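Local coordinates for protein polyprenyl synthetase (Zymomonas mobilis subsp. mobilis, PDB 4KKM) that probably condenses isopentenyl diphosphate with allylic diphosphates into longer trans-prenyl diphosphates such as farnesyl diphosphate, using magnesium ions, at residues B[35-40]-B[89-94]; B[44-49]-B[59-64]; B[232-237]-B[295-300]; B[240-245]-B[288-293]. All blocks are in the same frame, centred on the assembly; numbering follows the deposited sequence.

Contact 1 (B[35-40]-B[89-94]); sequences AQDIDR and AALRVG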
loop_
_atom_site.group_PDB
_atom_site.type_symbol
_atom_site.label_atom_id
_atom_site.label_comp_id
_atom_site.label_asym_id
_atom_site.label_seq_id
_atom_site.Cartn_x
_atom_site.Cartn_y
_atom_site.Cartn_z
ATOM N N ALA B 35 1.770 23.770 -3.149
ATOM C CA ALA B 35 0.457 23.354 -3.645
ATOM C C ALA B 35 0.444 23.219 -5.170
ATOM O O ALA B 35 -0.058 22.231 -5.715
ATOM C CB ALA B 35 -0.624 24.329 -3.181
ATOM N N GLN B 36 1.013 24.204 -5.854
ATOM C CA GLN B 36 1.062 24.180 -7.313
ATOM C C GLN B 36 1.956 23.051 -7.820
ATOM O O GLN B 36 1.621 22.366 -8.783
ATOM C CB GLN B 36 1.552 25.520 -7.864
ATOM C CG GLN B 36 0.536 26.649 -7.755
ATOM C CD GLN B 36 0.949 27.876 -8.549
ATOM O OE1 GLN B 36 1.951 27.859 -9.266
ATOM N NE2 GLN B 36 0.177 28.950 -8.423
ATOM N N ASP B 37 3.092 22.859 -7.161
ATOM C CA ASP B 37 4.031 21.820 -7.557
ATOM C C ASP B 37 3.448 20.420 -7.365
ATOM O O ASP B 37 3.622 19.551 -8.216
ATOM C CB ASP B 37 5.338 21.963 -6.780
ATOM C CG ASP B 37 6.185 23.118 -7.284
ATOM O OD1 ASP B 37 6.159 23.377 -8.508
ATOM O OD2 ASP B 37 6.873 23.762 -6.462
ATOM N N ILE B 38 2.764 20.212 -6.244
ATOM C CA ILE B 38 2.177 18.908 -5.944
ATOM C C ILE B 38 1.063 18.597 -6.936
ATOM O O ILE B 38 0.939 17.462 -7.382
ATOM C CB ILE B 38 1.689 18.815 -4.473
ATOM C CG1 ILE B 38 2.894 18.827 -3.529
ATOM C CG2 ILE B 38 0.852 17.542 -4.235
ATOM C CD1 ILE B 38 3.855 17.659 -3.746
ATOM N N ASP B 39 0.278 19.610 -7.314
ATOM C CA ASP B 39 -0.740 19.425 -8.361
ATOM C C ASP B 39 -0.121 19.035 -9.706
ATOM O O ASP B 39 -0.609 18.122 -10.383
ATOM C CB ASP B 39 -1.613 20.674 -8.535
ATOM C CG ASP B 39 -2.755 20.738 -7.534
ATOM O OD1 ASP B 39 -2.997 19.746 -6.815
ATOM O OD2 ASP B 39 -3.427 21.786 -7.471
ATOM N N ARG B 40 0.942 19.733 -10.092
ATOM C CA ARG B 40 1.674 19.403 -11.310
ATOM C C ARG B 40 2.196 17.970 -11.275
ATOM O O ARG B 40 2.067 17.223 -12.246
ATOM C CB ARG B 40 2.852 20.360 -11.520
ATOM C CG ARG B 40 3.894 19.815 -12.500
ATOM C CD ARG B 40 5.035 20.792 -12.758
ATOM N NE ARG B 40 5.787 21.107 -11.544
ATOM C CZ ARG B 40 6.791 20.376 -11.070
ATOM N NH1 ARG B 40 7.173 19.275 -11.703
ATOM N NH2 ARG B 40 7.412 20.745 -9.961
ATOM N N ALA B 89 13.416 16.616 -6.013
ATOM C CA ALA B 89 13.430 15.330 -5.327
ATOM C C ALA B 89 12.619 15.407 -4.034
ATOM O O ALA B 89 11.796 14.532 -3.760
ATOM C CB ALA B 89 14.852 14.906 -5.034
ATOM N N ALA B 90 12.861 16.454 -3.246
ATOM C CA ALA B 90 12.091 16.694 -2.024
ATOM C C ALA B 90 10.592 16.744 -2.317
ATOM O O ALA B 90 9.787 16.141 -1.602
ATOM C CB ALA B 90 12.549 17.987 -1.347
ATOM N N LEU B 91 10.222 17.448 -3.382
ATOM C CA LEU B 91 8.822 17.519 -3.785
ATOM C C LEU B 91 8.236 16.149 -4.139
ATOM O O LEU B 91 7.074 15.871 -3.838
ATOM C CB LEU B 91 8.645 18.490 -4.957
ATOM C CG LEU B 91 8.638 19.982 -4.604
ATOM C CD1 LEU B 91 8.811 20.827 -5.865
ATOM C CD2 LEU B 91 7.350 20.341 -3.872
ATOM N N ARG B 92 9.028 15.294 -4.779
ATOM C CA ARG B 92 8.550 13.954 -5.139
ATOM C C ARG B 92 8.319 13.088 -3.900
ATOM O O ARG B 92 7.383 12.288 -3.852
ATOM C CB ARG B 92 9.528 13.257 -6.092
ATOM C CG ARG B 92 9.662 13.925 -7.458
ATOM C CD ARG B 92 10.244 12.970 -8.497
ATOM N NE ARG B 92 9.358 11.826 -8.688
ATOM C CZ ARG B 92 8.272 11.832 -9.458
ATOM N NH1 ARG B 92 7.938 12.921 -10.141
ATOM N NH2 ARG B 92 7.520 10.740 -9.547
ATOM N N VAL B 93 9.185 13.240 -2.905
ATOM C CA VAL B 93 8.965 12.573 -1.623
ATOM C C VAL B 93 7.695 13.141 -0.994
ATOM O O VAL B 93 6.904 12.408 -0.401
ATOM C CB VAL B 93 10.180 12.735 -0.676
ATOM C CG1 VAL B 93 9.880 12.168 0.739
ATOM C CG2 VAL B 93 11.429 12.090 -1.295
ATOM N N GLY B 94 7.495 14.445 -1.147
ATOM C CA GLY B 94 6.259 15.072 -0.720
ATOM C C GLY B 94 5.062 14.431 -1.409
ATOM O O GLY B 94 4.056 14.135 -0.762
#
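Leu91 reaches from helix 87-109 into the angle between Asp37 and Ile38 of helix 24-45, and these three residues make most of the contact. Its CD1 meets the acid: Asp37 OD2 is 3.6 Å from Leu91 CD1, while Asp37 CB touches both methyls of the leucine. CG of Leu91 stands anti to its own carbonyl carbon (chi1 -79°), which carries both methyls out toward the acid. Ile38 works on the other flank. Its CD1 lies 3.7 Å from the backbone Leu91 O and 4.2 Å from Gly94 C, so the isoleucine tip rests on bare main chain where the glycine offers no side chain.

The carboxylate does more than touch a methyl. Arg40 NH2 bonds Asp37 OD1 at 3.3 Å in a nearly straight salt bridge (171°), with the oxygen in the guanidinium plane but the donor well above the carboxylate plane; Arg40 NH1 pairs more strongly with Glu88. With an alanine at Asp37, Arg40 is likely to lose an acidic partner, and a gap would probably open beside Leu91 CD1.

Val77 and Leu41 also pack on Leu91, and Pro73 on Ile38. With axes 9.9 Å apart and crossing at -72°, this is steep helix-helix packing within the all-helical prenyl synthase fold, remote from the calcium site.

Contact 2 (B[44-49]-B[59-64]); sequences EQLPVP and AMRYAA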
loop_
_atom_site.group_PDB
_atom_site.type_symbol
_atom_site.label_atom_id
_atom_site.label_comp_id
_atom_site.label_asym_id
_atom_site.label_seq_id
_atom_site.Cartn_x
_atom_site.Cartn_y
_atom_site.Cartn_z
ATOM N N GLU B 44 1.082 14.697 -13.670
ATOM C CA GLU B 44 2.063 14.025 -14.511
ATOM C C GLU B 44 2.178 12.538 -14.187
ATOM O O GLU B 44 2.460 11.719 -15.064
ATOM C CB GLU B 44 3.428 14.696 -14.351
ATOM C CG GLU B 44 4.534 14.096 -15.199
ATOM C CD GLU B 44 5.810 14.919 -15.151
ATOM O OE1 GLU B 44 6.104 15.508 -14.086
ATOM O OE2 GLU B 44 6.512 14.988 -16.185
ATOM N N GLN B 45 1.965 12.203 -12.919
ATOM C CA GLN B 45 2.072 10.832 -12.444
ATOM C C GLN B 45 0.842 10.005 -12.810
ATOM O O GLN B 45 0.876 8.772 -12.769
ATOM C CB GLN B 45 2.255 10.826 -10.922
ATOM C CG GLN B 45 2.784 9.527 -10.354
ATOM C CD GLN B 45 4.214 9.261 -10.763
ATOM O OE1 GLN B 45 5.050 10.163 -10.754
ATOM N NE2 GLN B 45 4.502 8.022 -11.141
ATOM N N LEU B 46 -0.246 10.681 -13.169
ATOM C CA LEU B 46 -1.522 9.991 -13.369
ATOM C C LEU B 46 -2.158 10.234 -14.736
ATOM O O LEU B 46 -3.270 10.761 -14.814
ATOM C CB LEU B 46 -2.512 10.383 -12.267
ATOM C CG LEU B 46 -2.082 10.061 -10.827
ATOM C CD1 LEU B 46 -3.009 10.716 -9.818
ATOM C CD2 LEU B 46 -2.042 8.565 -10.594
ATOM N N PRO B 47 -1.467 9.838 -15.818
ATOM C CA PRO B 47 -2.105 9.983 -17.130
ATOM C C PRO B 47 -3.361 9.122 -17.209
ATOM O O PRO B 47 -3.366 8.005 -16.691
ATOM C CB PRO B 47 -1.036 9.471 -18.103
ATOM C CG PRO B 47 -0.192 8.551 -17.292
ATOM C CD PRO B 47 -0.174 9.134 -15.902
ATOM N N VAL B 48 -4.411 9.649 -17.834
ATOM C CA VAL B 48 -5.695 8.957 -17.915
ATOM C C VAL B 48 -5.736 8.003 -19.099
ATOM O O VAL B 48 -5.672 8.438 -20.243
ATOM C CB VAL B 48 -6.856 9.957 -18.074
ATOM C CG1 VAL B 48 -8.188 9.212 -18.214
ATOM C CG2 VAL B 48 -6.886 10.934 -16.904
ATOM N N PRO B 49 -5.855 6.697 -18.832
ATOM C CA PRO B 49 -5.911 5.745 -19.946
ATOM C C PRO B 49 -7.278 5.737 -20.621
ATOM O O PRO B 49 -8.273 6.150 -20.026
ATOM C CB PRO B 49 -5.647 4.401 -19.270
ATOM C CG PRO B 49 -6.144 4.581 -17.872
ATOM C CD PRO B 49 -5.896 6.032 -17.517
ATOM N N ALA B 59 -10.603 8.862 -10.722
ATOM C CA ALA B 59 -10.894 8.912 -9.290
ATOM C C ALA B 59 -9.646 9.266 -8.485
ATOM O O ALA B 59 -9.703 10.062 -7.537
ATOM C CB ALA B 59 -11.486 7.571 -8.807
ATOM N N MET B 60 -8.519 8.679 -8.865
ATOM C CA MET B 60 -7.250 8.984 -8.208
ATOM C C MET B 60 -6.908 10.461 -8.386
ATOM O O MET B 60 -6.492 11.134 -7.440
ATOM C CB MET B 60 -6.122 8.102 -8.757
ATOM C CG MET B 60 -6.270 6.611 -8.430
ATOM S SD MET B 60 -5.111 5.566 -9.340
ATOM C CE MET B 60 -3.578 5.864 -8.428
ATOM N N ARG B 61 -7.095 10.962 -9.602
ATOM C CA ARG B 61 -6.795 12.359 -9.893
ATOM C C ARG B 61 -7.735 13.291 -9.138
ATOM O O ARG B 61 -7.314 14.315 -8.598
ATOM C CB ARG B 61 -6.882 12.621 -11.401
ATOM C CG ARG B 61 -5.749 11.990 -12.201
ATOM C CD ARG B 61 -6.004 12.050 -13.706
ATOM N NE ARG B 61 -6.001 13.422 -14.209
ATOM C CZ ARG B 61 -4.918 14.066 -14.636
ATOM N NH1 ARG B 61 -3.734 13.468 -14.634
ATOM N NH2 ARG B 61 -5.018 15.321 -15.064
ATOM N N TYR B 62 -9.016 12.938 -9.122
ATOM C CA TYR B 62 -10.006 13.734 -8.411
ATOM C C TYR B 62 -9.638 13.893 -6.937
ATOM O O TYR B 62 -9.774 14.977 -6.364
ATOM C CB TYR B 62 -11.389 13.098 -8.538
ATOM C CG TYR B 62 -12.454 13.825 -7.755
ATOM C CD1 TYR B 62 -13.073 14.958 -8.275
ATOM C CD2 TYR B 62 -12.847 13.379 -6.502
ATOM C CE1 TYR B 62 -14.048 15.624 -7.565
ATOM C CE2 TYR B 62 -13.815 14.040 -5.785
ATOM C CZ TYR B 62 -14.416 15.158 -6.321
ATOM O OH TYR B 62 -15.384 15.817 -5.605
ATOM N N ALA B 63 -9.174 12.811 -6.325
ATOM C CA ALA B 63 -8.819 12.827 -4.908
ATOM C C ALA B 63 -7.508 13.555 -4.662
ATOM O O ALA B 63 -7.397 14.332 -3.715
ATOM C CB ALA B 63 -8.713 11.402 -4.378
ATOM N N ALA B 64 -6.518 13.290 -5.511
ATOM C CA ALA B 64 -5.152 13.773 -5.287
ATOM C C ALA B 64 -4.889 15.201 -5.763
ATOM O O ALA B 64 -4.055 15.904 -5.189
ATOM C CB ALA B 64 -4.148 12.821 -5.920
#
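The guanidinium of Arg61 has Leu46 O at its edge, near its plane, while Val48 CG2 approaches it obliquely; Val48 makes its closest approach one atom back along the chain, with CG2 3.5 Å from Arg61 CD. The bond at the edge runs from Arg61 NH1 to Leu46 O, 2.8 Å long and bent to 145° at the hydrogen. NH1 sits above the carbonyl plane, and the oxygen is tilted 21° from the guanidinium plane. The same NH1 also makes a weak bond to Ala43 O, so one nitrogen serves two carbonyls at the end of helix 24-45, just where Leu46 leaves helical geometry.

A bend at chi3 (66°) turns the guanidinium toward Leu46 O. Behind the head, the aliphatic stem of Arg61 and Leu46 run past each other in opposite directions, with Leu46 CB 3.6 Å from Arg61 CG and Leu46 CD1 resting on the same carbon. The second leucine methyl goes elsewhere: Leu46 CD2 meets Met60 CE at 3.8 Å, the two side chains crossing at about a right angle.

Leu144 and Val57 also pack on Leu46, and Lys174 of the second subunit reaches both Leu46 and Met60. The arrangement is an arginine bonding a carbonyl just past a helix C-terminus, with the second, weak bond to Ala43 O, and it ties the chain's turn into helix 54-64 close to the dimer interface of this all-helical prenyl synthase.

Contact 3 (B[232-237]-B[295-300]); sequences LKAYAR and IAHLSV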
loop_
_atom_site.group_PDB
_atom_site.type_symbol
_atom_site.label_atom_id
_atom_site.label_comp_id
_atom_site.label_asym_id
_atom_site.label_seq_id
_atom_site.Cartn_x
_atom_site.Cartn_y
_atom_site.Cartn_z
ATOM N N LEU B 232 14.525 16.138 14.735
ATOM C CA LEU B 232 13.471 16.321 13.740
ATOM C C LEU B 232 12.238 15.470 14.052
ATOM O O LEU B 232 11.110 15.945 13.953
ATOM C CB LEU B 232 14.002 16.029 12.332
ATOM C CG LEU B 232 15.111 16.996 11.900
ATOM C CD1 LEU B 232 15.638 16.669 10.509
ATOM C CD2 LEU B 232 14.605 18.425 11.966
ATOM N N LYS B 233 12.441 14.216 14.439
ATOM C CA LYS B 233 11.295 13.381 14.801
ATOM C C LYS B 233 10.596 13.907 16.059
ATOM O O LYS B 233 9.378 13.793 16.199
ATOM C CB LYS B 233 11.698 11.910 14.953
ATOM C CG LYS B 233 12.105 11.253 13.635
ATOM C CD LYS B 233 12.198 9.737 13.756
ATOM C CE LYS B 233 10.822 9.084 13.625
ATOM N NZ LYS B 233 10.918 7.597 13.609
ATOM N N ALA B 234 11.370 14.499 16.961
ATOM C CA ALA B 234 10.807 15.104 18.164
ATOM C C ALA B 234 9.943 16.321 17.818
ATOM O O ALA B 234 8.910 16.560 18.443
ATOM C CB ALA B 234 11.926 15.498 19.138
ATOM N N TYR B 235 10.379 17.098 16.829
ATOM C CA TYR B 235 9.580 18.219 16.340
ATOM C C TYR B 235 8.247 17.709 15.808
ATOM O O TYR B 235 7.194 18.279 16.104
ATOM C CB TYR B 235 10.333 18.984 15.247
ATOM C CG TYR B 235 9.485 19.935 14.411
ATOM C CD1 TYR B 235 8.734 19.467 13.333
ATOM C CD2 TYR B 235 9.468 21.304 14.677
ATOM C CE1 TYR B 235 7.971 20.324 12.556
ATOM C CE2 TYR B 235 8.698 22.176 13.901
ATOM C CZ TYR B 235 7.954 21.674 12.838
ATOM O OH TYR B 235 7.190 22.514 12.051
ATOM N N ALA B 236 8.299 16.648 15.007
ATOM C CA ALA B 236 7.088 16.074 14.430
ATOM C C ALA B 236 6.157 15.578 15.517
ATOM O O ALA B 236 4.939 15.731 15.429
ATOM C CB ALA B 236 7.426 14.927 13.488
ATOM N N ARG B 237 6.742 14.953 16.531
ATOM C CA ARG B 237 5.963 14.408 17.632
ATOM C C ARG B 237 5.198 15.532 18.332
ATOM O O ARG B 237 3.998 15.413 18.619
ATOM C CB ARG B 237 6.895 13.704 18.617
ATOM C CG ARG B 237 6.230 13.270 19.917
ATOM C CD ARG B 237 7.280 12.998 20.993
ATOM N NE ARG B 237 7.884 14.242 21.467
ATOM C CZ ARG B 237 9.102 14.336 21.991
ATOM N NH1 ARG B 237 9.859 13.252 22.113
ATOM N NH2 ARG B 237 9.563 15.517 22.393
ATOM N N ILE B 295 9.626 23.867 18.542
ATOM C CA ILE B 295 10.585 24.816 18.000
ATOM C C ILE B 295 11.957 24.667 18.665
ATOM O O ILE B 295 12.988 24.757 17.995
ATOM C CB ILE B 295 10.044 26.262 18.093
ATOM C CG1 ILE B 295 8.937 26.460 17.052
ATOM C CG2 ILE B 295 11.162 27.285 17.901
ATOM C CD1 ILE B 295 8.157 27.749 17.217
ATOM N N ALA B 296 11.961 24.398 19.970
ATOM C CA ALA B 296 13.209 24.238 20.715
ATOM C C ALA B 296 14.089 23.109 20.169
ATOM O O ALA B 296 15.314 23.178 20.262
ATOM C CB ALA B 296 12.935 24.046 22.213
ATOM N N HIS B 297 13.467 22.082 19.587
ATOM C CA HIS B 297 14.223 20.989 18.974
ATOM C C HIS B 297 15.089 21.498 17.821
ATOM O O HIS B 297 16.093 20.880 17.471
ATOM C CB HIS B 297 13.298 19.861 18.485
ATOM C CG HIS B 297 12.508 19.204 19.576
ATOM N ND1 HIS B 297 13.093 18.661 20.698
ATOM C CD2 HIS B 297 11.174 18.999 19.713
ATOM C CE1 HIS B 297 12.156 18.158 21.485
ATOM N NE2 HIS B 297 10.983 18.349 20.907
ATOM N N LEU B 298 14.702 22.639 17.252
ATOM C CA LEU B 298 15.361 23.193 16.072
ATOM C C LEU B 298 16.408 24.242 16.435
ATOM O O LEU B 298 16.942 24.917 15.559
ATOM C CB LEU B 298 14.327 23.826 15.137
ATOM C CG LEU B 298 13.155 22.944 14.699
ATOM C CD1 LEU B 298 12.176 23.753 13.863
ATOM C CD2 LEU B 298 13.653 21.737 13.923
ATOM N N SER B 299 16.692 24.386 17.725
ATOM C CA SER B 299 17.610 25.428 18.190
ATOM C C SER B 299 19.016 25.315 17.593
ATOM O O SER B 299 19.762 26.294 17.562
ATOM C CB SER B 299 17.689 25.440 19.716
ATOM O OG SER B 299 18.137 24.189 20.202
ATOM N N VAL B 300 19.373 24.129 17.111
ATOM C CA VAL B 300 20.698 23.920 16.537
ATOM C C VAL B 300 20.792 24.360 15.077
ATOM O O VAL B 300 21.877 24.366 14.501
ATOM C CB VAL B 300 21.160 22.451 16.666
ATOM C CG1 VAL B 300 21.291 22.062 18.140
ATOM C CG2 VAL B 300 20.208 21.519 15.919
#
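Ala234 lays its methyl almost squarely over the face of the His297 imidazole: CB is 3.5 Å from the ring centroid and only 8° off the normal, a CH-pi contact. Next to it the ring also reaches the helix backbone, His297 CD2 lying 3.5 Å from Tyr235 N. These contacts leave little room between ring and helix.

The buried side is made by Leu298, which follows the histidine in the turn and hands its two methyls to different partners. Its CD1 meets the Tyr235 ring obliquely, 3.7 Å from Tyr235 CD2, while its CD2 reaches Leu232 CD2 at 4.0 Å. Tyr235, with CG anti to the backbone N (chi1 165°), swings out past Leu298, and its hydroxyl bonds Leu308 O. Leu215 of helix 208-221 packs on both Leu232 and Tyr235.

Toward solvent things are slacker. Exposed Arg237 comes across the imidazole with its plane turned 72° from the ring, and although Arg237 NH2 is 3.5 Å from His297 NE2, the angle is too poor for a hydrogen bond. His297 NE2 is instead hydrogen-bonded to Asp238 OD2. A leucine in place of His297 would probably leave Asp238 without this partner and Ala234 without a flat face to lie on.

Ala296 to Ser299 form a type I beta turn that packs on helix 226-253. The contact is partly buried, a beta turn set against a long helix of the all-helical isoprenoid synthase fold, away from the metal site.

Contact 4 (B[240-245]-B[288-293]); sequences GLAFQI and QALVDQ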
loop_
_atom_site.group_PDB
_atom_site.type_symbol
_atom_site.label_atom_id
_atom_site.label_comp_id
_atom_site.label_asym_id
_atom_site.label_seq_id
_atom_site.Cartn_x
_atom_site.Cartn_y
_atom_site.Cartn_z
ATOM N N GLY B 240 2.565 17.272 16.018
ATOM C CA GLY B 240 1.476 16.334 15.793
ATOM C C GLY B 240 0.499 16.308 16.957
ATOM O O GLY B 240 -0.717 16.293 16.767
ATOM N N LEU B 241 1.023 16.301 18.176
ATOM C CA LEU B 241 0.149 16.333 19.344
ATOM C C LEU B 241 -0.567 17.681 19.423
ATOM O O LEU B 241 -1.769 17.740 19.681
ATOM C CB LEU B 241 0.928 16.039 20.630
ATOM C CG LEU B 241 0.129 16.115 21.936
ATOM C CD1 LEU B 241 -1.144 15.294 21.819
ATOM C CD2 LEU B 241 0.965 15.633 23.114
ATOM N N ALA B 242 0.169 18.764 19.187
ATOM C CA ALA B 242 -0.422 20.100 19.213
ATOM C C ALA B 242 -1.533 20.238 18.174
ATOM O O ALA B 242 -2.574 20.833 18.447
ATOM C CB ALA B 242 0.640 21.160 18.989
ATOM N N PHE B 243 -1.289 19.692 16.986
ATOM C CA PHE B 243 -2.255 19.698 15.884
ATOM C C PHE B 243 -3.556 18.992 16.288
ATOM O O PHE B 243 -4.653 19.477 16.006
ATOM C CB PHE B 243 -1.611 19.033 14.652
ATOM C CG PHE B 243 -2.439 19.096 13.388
ATOM C CD1 PHE B 243 -2.550 20.272 12.663
ATOM C CD2 PHE B 243 -3.071 17.961 12.901
ATOM C CE1 PHE B 243 -3.301 20.323 11.489
ATOM C CE2 PHE B 243 -3.827 17.999 11.728
ATOM C CZ PHE B 243 -3.940 19.182 11.021
ATOM N N GLN B 244 -3.442 17.852 16.963
ATOM C CA GLN B 244 -4.637 17.125 17.389
ATOM C C GLN B 244 -5.388 17.858 18.499
ATOM O O GLN B 244 -6.620 17.909 18.501
ATOM C CB GLN B 244 -4.300 15.710 17.850
ATOM C CG GLN B 244 -5.546 14.884 18.163
ATOM C CD GLN B 244 -6.494 14.809 16.974
ATOM O OE1 GLN B 244 -6.076 14.509 15.855
ATOM N NE2 GLN B 244 -7.771 15.099 17.209
ATOM N N ILE B 245 -4.643 18.418 19.446
ATOM C CA ILE B 245 -5.258 19.192 20.517
ATOM C C ILE B 245 -6.010 20.388 19.936
ATOM O O ILE B 245 -7.166 20.627 20.286
ATOM C CB ILE B 245 -4.227 19.658 21.565
ATOM C CG1 ILE B 245 -3.613 18.445 22.264
ATOM C CG2 ILE B 245 -4.895 20.566 22.584
ATOM C CD1 ILE B 245 -2.592 18.780 23.327
ATOM N N GLN B 288 -0.045 25.157 23.315
ATOM C CA GLN B 288 0.911 26.250 23.215
ATOM C C GLN B 288 2.318 25.814 23.617
ATOM O O GLN B 288 3.294 26.122 22.923
ATOM C CB GLN B 288 0.464 27.420 24.087
ATOM C CG GLN B 288 1.142 28.723 23.736
ATOM C CD GLN B 288 1.004 29.063 22.266
ATOM O OE1 GLN B 288 -0.108 29.141 21.732
ATOM N NE2 GLN B 288 2.136 29.258 21.595
ATOM N N ALA B 289 2.412 25.102 24.739
ATOM C CA ALA B 289 3.699 24.610 25.231
ATOM C C ALA B 289 4.350 23.672 24.220
ATOM O O ALA B 289 5.565 23.700 24.026
ATOM C CB ALA B 289 3.529 23.910 26.573
ATOM N N LEU B 290 3.528 22.854 23.568
ATOM C CA LEU B 290 4.010 21.896 22.577
ATOM C C LEU B 290 4.621 22.582 21.362
ATOM O O LEU B 290 5.585 22.085 20.770
ATOM C CB LEU B 290 2.873 20.968 22.151
ATOM C CG LEU B 290 2.550 19.880 23.173
ATOM C CD1 LEU B 290 1.152 19.346 22.948
ATOM C CD2 LEU B 290 3.584 18.766 23.084
ATOM N N VAL B 291 4.062 23.729 20.993
ATOM C CA VAL B 291 4.610 24.515 19.897
ATOM C C VAL B 291 5.997 25.032 20.271
ATOM O O VAL B 291 6.943 24.922 19.490
ATOM C CB VAL B 291 3.687 25.698 19.527
ATOM C CG1 VAL B 291 4.416 26.679 18.622
ATOM C CG2 VAL B 291 2.407 25.187 18.867
ATOM N N ASP B 292 6.115 25.587 21.474
ATOM C CA ASP B 292 7.411 26.033 21.974
ATOM C C ASP B 292 8.409 24.877 22.021
ATOM O O ASP B 292 9.558 25.019 21.609
ATOM C CB ASP B 292 7.265 26.659 23.366
ATOM C CG ASP B 292 6.515 27.978 23.337
ATOM O OD1 ASP B 292 6.514 28.639 22.277
ATOM O OD2 ASP B 292 5.932 28.355 24.375
ATOM N N GLN B 293 7.957 23.734 22.527
ATOM C CA GLN B 293 8.791 22.542 22.601
ATOM C C GLN B 293 9.243 22.075 21.217
ATOM O O GLN B 293 10.407 21.722 21.027
ATOM C CB GLN B 293 8.060 21.418 23.341
ATOM C CG GLN B 293 7.946 21.662 24.842
ATOM C CD GLN B 293 6.927 20.762 25.510
ATOM O OE1 GLN B 293 6.652 19.661 25.041
ATOM N NE2 GLN B 293 6.354 21.236 26.609
#
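Leu290 is the bump here, and the hollow that takes it lies on segment 240-245 of helix 226-253, lined by Leu241, Ala242 and Ile245. The small methyl of Ala242 forms the floor: the two backbones come nearest at this pair, with Ala242 CB 3.9 Å from Leu290 CB. From there the leucine leads its CD1 onward against both larger neighbours. Leu290 CD1 is 3.5 Å from Leu241 CG, a close fit, and 3.8 Å from Ile245 CD1.

These two differ in shape. Leu241 is branched at CG and meets Leu290 obliquely, giving its CG and CD2 to the same methyl, with CD2 also brushing Leu290 CD2. Ile245 sends a single extended arm, its CD1 arriving at about a right angle to the leucine. That reach follows from its torsions: CG1 is anti to the carbonyl carbon and chi2 is -179°, which stretches the chain straight out from the helix.

Val291 adds a looser touch beside Leu290, Val291 CG2 standing 4.4 Å from Ala242 CB, so the alanine methyl faces both residues of the other helix. Contact across the pair is wholly apolar, and the axes, 8.7 Å apart, run nearly antiparallel at 156°.

Around it, Phe274 of the short helix 274-278 packs on both Leu241 and Ile245, and Gln203 of helix 196-206 touches Leu241. Asp238, one turn back on helix 226-253, touches Leu290, while Val316, the last residue modelled, packs on Val291.

The four contacts form two pairs. Contacts 1 and 2 share helix 24-45, with centres 14 Å apart, and meet directly where Arg92 NH2 lies 2.8 Å from Gln45 OE1, probably a hydrogen bond. Contacts 3 and 4 join the same two helices, 226-253 and 280-296, at successive levels with centres 12 Å apart. In each pair one contact falls within the stretch of chain spanned by the other: 2 within 1, and 4 within 3. The N-terminal pair is complete before the C-terminal one begins; centres of contacts 2 and 4 are 34 Å apart, on opposite sides of the chain's centre. The two pairs thus join early and late helices of the same all-helical chain.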